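Pesticidial crystal protein CRY2AA (Bacillus thuringiensis serovar kurstaki, PDB 1I5P) promotes colloidosmotic lysis by binding to midgut epithelial cells of dipteran and lepidopteran larvae. Local coordinates at residues 213-224 with 576-584. Sequence-based numbering, arbitrary orientation.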
loop_
_atom_site.group_PDB
_atom_site.type_symbol
_atom_site.label_atom_id
_atom_site.label_comp_id
_atom_site.label_asym_id
_atom_site.label_seq_id
_atom_site.Cartn_x
_atom_site.Cartn_y
_atom_site.Cartn_z
ATOM N N ARG A 213 22.220 -0.675 5.382
ATOM C CA ARG A 213 21.483 0.001 6.435
ATOM C C ARG A 213 21.569 1.520 6.311
ATOM O O ARG A 213 20.543 2.205 6.272
ATOM C CB ARG A 213 21.996 -0.405 7.817
ATOM C CG ARG A 213 21.261 0.310 8.959
ATOM C CD ARG A 213 22.133 0.433 10.200
ATOM N NE ARG A 213 21.440 1.066 11.325
ATOM C CZ ARG A 213 21.386 2.379 11.556
ATOM N NH1 ARG A 213 21.987 3.238 10.744
ATOM N NH2 ARG A 213 20.732 2.831 12.618
ATOM N N ASN A 214 22.789 2.047 6.252
ATOM C CA ASN A 214 22.984 3.496 6.182
ATOM C C ASN A 214 22.398 4.172 4.958
ATOM O O ASN A 214 21.818 5.251 5.067
ATOM C CB ASN A 214 24.472 3.838 6.305
ATOM C CG ASN A 214 25.047 3.453 7.660
ATOM O OD1 ASN A 214 24.313 3.274 8.630
ATOM N ND2 ASN A 214 26.368 3.339 7.733
ATOM N N TYR A 215 22.535 3.556 3.791
ATOM C CA TYR A 215 21.973 4.168 2.598
ATOM C C TYR A 215 20.452 4.028 2.582
ATOM O O TYR A 215 19.750 4.908 2.094
ATOM C CB TYR A 215 22.616 3.581 1.339
ATOM C CG TYR A 215 24.007 4.140 1.097
ATOM C CD1 TYR A 215 25.144 3.376 1.344
ATOM C CD2 TYR A 215 24.181 5.461 0.673
ATOM C CE1 TYR A 215 26.426 3.910 1.177
ATOM C CE2 TYR A 215 25.454 6.006 0.503
ATOM C CZ TYR A 215 26.572 5.226 0.755
ATOM O OH TYR A 215 27.826 5.766 0.577
ATOM N N THR A 216 19.938 2.935 3.138
ATOM C CA THR A 216 18.488 2.755 3.200
ATOM C C THR A 216 17.936 3.906 4.042
ATOM O O THR A 216 16.900 4.491 3.727
ATOM C CB THR A 216 18.109 1.408 3.869
ATOM O OG1 THR A 216 18.409 0.328 2.974
ATOM C CG2 THR A 216 16.630 1.379 4.222
ATOM N N ARG A 217 18.649 4.225 5.115
ATOM C CA ARG A 217 18.253 5.310 5.994
ATOM C C ARG A 217 18.249 6.646 5.249
ATOM O O ARG A 217 17.234 7.344 5.215
ATOM C CB ARG A 217 19.200 5.369 7.195
ATOM C CG ARG A 217 19.146 6.667 7.986
ATOM C CD ARG A 217 20.495 7.361 7.923
ATOM N NE ARG A 217 21.400 6.897 8.966
ATOM C CZ ARG A 217 22.725 6.887 8.864
ATOM N NH1 ARG A 217 23.318 7.304 7.754
ATOM N NH2 ARG A 217 23.459 6.474 9.885
ATOM N N ASP A 218 19.379 6.994 4.645
ATOM C CA ASP A 218 19.497 8.257 3.917
ATOM C C ASP A 218 18.465 8.415 2.807
ATOM O O ASP A 218 17.785 9.443 2.715
ATOM C CB ASP A 218 20.897 8.395 3.315
ATOM C CG ASP A 218 21.986 8.437 4.369
ATOM O OD1 ASP A 218 21.653 8.554 5.563
ATOM O OD2 ASP A 218 23.176 8.358 4.002
ATOM N N TYR A 219 18.357 7.399 1.960
ATOM C CA TYR A 219 17.416 7.441 0.856
ATOM C C TYR A 219 15.966 7.415 1.326
ATOM O O TYR A 219 15.115 8.102 0.760
ATOM C CB TYR A 219 17.688 6.277 -0.096
ATOM C CG TYR A 219 19.083 6.279 -0.692
ATOM C CD1 TYR A 219 19.592 5.136 -1.302
ATOM C CD2 TYR A 219 19.892 7.418 -0.650
ATOM C CE1 TYR A 219 20.864 5.120 -1.853
ATOM C CE2 TYR A 219 21.177 7.414 -1.205
ATOM C CZ TYR A 219 21.655 6.260 -1.801
ATOM O OH TYR A 219 22.925 6.217 -2.330
ATOM N N SER A 220 15.680 6.624 2.356
ATOM C CA SER A 220 14.317 6.537 2.878
ATOM C C SER A 220 13.890 7.877 3.448
ATOM O O SER A 220 12.836 8.405 3.087
ATOM C CB SER A 220 14.216 5.470 3.973
ATOM O OG SER A 220 14.363 4.155 3.453
ATOM N N ASN A 221 14.710 8.431 4.334
ATOM C CA ASN A 221 14.386 9.716 4.943
ATOM C C ASN A 221 14.239 10.818 3.895
ATOM O O ASN A 221 13.326 11.639 3.982
ATOM C CB ASN A 221 15.447 10.107 5.979
ATOM C CG ASN A 221 15.395 9.241 7.234
ATOM O OD1 ASN A 221 14.391 8.582 7.512
ATOM N ND2 ASN A 221 16.477 9.256 8.009
ATOM N N TYR A 222 15.124 10.828 2.901
ATOM C CA TYR A 222 15.048 11.840 1.853
ATOM C C TYR A 222 13.708 11.782 1.124
ATOM O O TYR A 222 13.090 12.814 0.859
ATOM C CB TYR A 222 16.179 11.664 0.836
ATOM C CG TYR A 222 16.037 12.583 -0.359
ATOM C CD1 TYR A 222 16.325 13.947 -0.262
ATOM C CD2 TYR A 222 15.558 12.100 -1.574
ATOM C CE1 TYR A 222 16.138 14.806 -1.351
ATOM C CE2 TYR A 222 15.364 12.946 -2.664
ATOM C CZ TYR A 222 15.652 14.292 -2.551
ATOM O OH TYR A 222 15.445 15.110 -3.645
ATOM N N CYS A 223 13.259 10.571 0.797
ATOM C CA CYS A 223 11.984 10.397 0.101
ATOM C C CYS A 223 10.817 10.836 0.975
ATOM O O CYS A 223 9.928 11.560 0.528
ATOM C CB CYS A 223 11.785 8.932 -0.305
ATOM S SG CYS A 223 12.864 8.374 -1.628
ATOM N N ILE A 224 10.826 10.385 2.223
ATOM C CA ILE A 224 9.770 10.733 3.164
ATOM C C ILE A 224 9.703 12.238 3.387
ATOM O O ILE A 224 8.629 12.834 3.308
ATOM C CB ILE A 224 9.988 10.017 4.509
ATOM C CG1 ILE A 224 9.869 8.504 4.296
ATOM C CG2 ILE A 224 8.969 10.508 5.546
ATOM C CD1 ILE A 224 10.362 7.675 5.464
ATOM N N ASN A 576 18.247 3.716 19.406
ATOM C CA ASN A 576 18.553 2.374 18.921
ATOM C C ASN A 576 17.498 1.985 17.889
ATOM O O ASN A 576 16.517 1.308 18.205
ATOM C CB ASN A 576 18.547 1.372 20.078
ATOM C CG ASN A 576 19.799 1.454 20.926
ATOM O OD1 ASN A 576 19.748 1.269 22.144
ATOM N ND2 ASN A 576 20.934 1.715 20.287
ATOM N N ASN A 577 17.714 2.433 16.655
ATOM C CA ASN A 577 16.796 2.178 15.559
ATOM C C ASN A 577 17.579 1.981 14.261
ATOM O O ASN A 577 18.805 2.080 14.244
ATOM C CB ASN A 577 15.836 3.362 15.418
ATOM C CG ASN A 577 16.567 4.690 15.297
ATOM O OD1 ASN A 577 17.359 4.891 14.375
ATOM N ND2 ASN A 577 16.309 5.602 16.234
ATOM N N ASP A 578 16.864 1.698 13.178
ATOM C CA ASP A 578 17.502 1.491 11.887
ATOM C C ASP A 578 17.816 2.820 11.217
ATOM O O ASP A 578 18.383 2.863 10.124
ATOM C CB ASP A 578 16.600 0.639 10.995
ATOM C CG ASP A 578 16.795 -0.848 11.226
ATOM O OD1 ASP A 578 16.984 -1.253 12.393
ATOM O OD2 ASP A 578 16.758 -1.610 10.240
ATOM N N GLY A 579 17.447 3.908 11.883
ATOM C CA GLY A 579 17.723 5.230 11.350
ATOM C C GLY A 579 16.639 5.862 10.496
ATOM O O GLY A 579 16.737 7.036 10.161
ATOM N N VAL A 580 15.608 5.100 10.144
ATOM C CA VAL A 580 14.526 5.628 9.322
ATOM C C VAL A 580 13.464 6.339 10.156
ATOM O O VAL A 580 12.887 5.746 11.072
ATOM C CB VAL A 580 13.823 4.500 8.531
ATOM C CG1 VAL A 580 12.644 5.069 7.749
ATOM C CG2 VAL A 580 14.810 3.821 7.601
ATOM N N ASN A 581 13.201 7.603 9.838
ATOM C CA ASN A 581 12.178 8.359 10.558
ATOM C C ASN A 581 10.948 8.397 9.665
ATOM O O ASN A 581 10.897 9.135 8.670
ATOM C CB ASN A 581 12.645 9.785 10.861
ATOM C CG ASN A 581 11.853 10.425 11.992
ATOM O OD1 ASN A 581 10.624 10.528 11.927
ATOM N ND2 ASN A 581 12.553 10.853 13.038
ATOM N N ASP A 582 9.958 7.593 10.039
ATOM C CA ASP A 582 8.717 7.462 9.286
ATOM C C ASP A 582 7.574 8.146 10.024
ATOM O O ASP A 582 7.008 7.584 10.958
ATOM C CB ASP A 582 8.388 5.975 9.118
ATOM C CG ASP A 582 7.521 5.696 7.911
ATOM O OD1 ASP A 582 6.796 6.612 7.469
ATOM O OD2 ASP A 582 7.560 4.547 7.410
ATOM N N ASN A 583 7.231 9.354 9.595
ATOM C CA ASN A 583 6.150 10.110 10.219
ATOM C C ASN A 583 6.294 10.164 11.746
ATOM O O ASN A 583 5.314 10.048 12.480
ATOM C CB ASN A 583 4.802 9.489 9.835
ATOM C CG ASN A 583 3.623 10.341 10.252
ATOM O OD1 ASN A 583 3.689 11.566 10.217
ATOM N ND2 ASN A 583 2.531 9.693 10.639
ATOM N N GLY A 584 7.526 10.335 12.218
ATOM C CA GLY A 584 7.762 10.408 13.651
ATOM C C GLY A 584 8.223 9.104 14.283
ATOM O O GLY A 584 8.867 9.111 15.332
HETATM O O HOH W 1 18.104 1.666 7.527
HETATM O O HOH W 2 19.942 5.615 14.141
#
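The interface between the N-terminal helical bundle and the C-terminal lectin-like sandwich of this three-domain delta-endotoxin is built here by helix 202-232, whose N221 and R213 grip the backbone of loop 576-584. The amide of N221 works as a two-way clamp. Its OD1 accepts from N581 N at 2.8 Å, nearly straight at 166°, while its ND2 donates to G579 O at 3.1 Å; a flipped amide would set N-H against N-H and oxygen against oxygen, so the pair of bonds fixes its orientation. Between these two anchors V580 turns its methyls to the helix: CG2 lies 4.0 Å from S220 CB, a residue small enough for the methyl to approach the helix, and CG1 meets I224 CD1 at 4.1 Å, the two side chains crossing at about a right angle. F587 of strand 585-597 also packs on V580.

One end of the loop is held by R213. With CG anti to the backbone N (chi1 179°) and the chain extended as far as NE, the guanidinium crosses to the loop; NH2 donates to N577 O at 2.6 Å, and D578 O sits over one face. NH1 donates a hydrogen bond to N214 OD1, and the two bonds, both near the guanidinium plane, together limit its rotation. A water donates to both R213 O and D578 O; D578 OD2 forms a salt bridge with K263. G579 has positive phi (92°), and without a side chain its backbone can lie against R217, G579 O coming 3.3 Å from R217 CG. The arrangement belongs to the domain I-domain III interface of three-domain Cry toxins, helical bundle against beta sandwich.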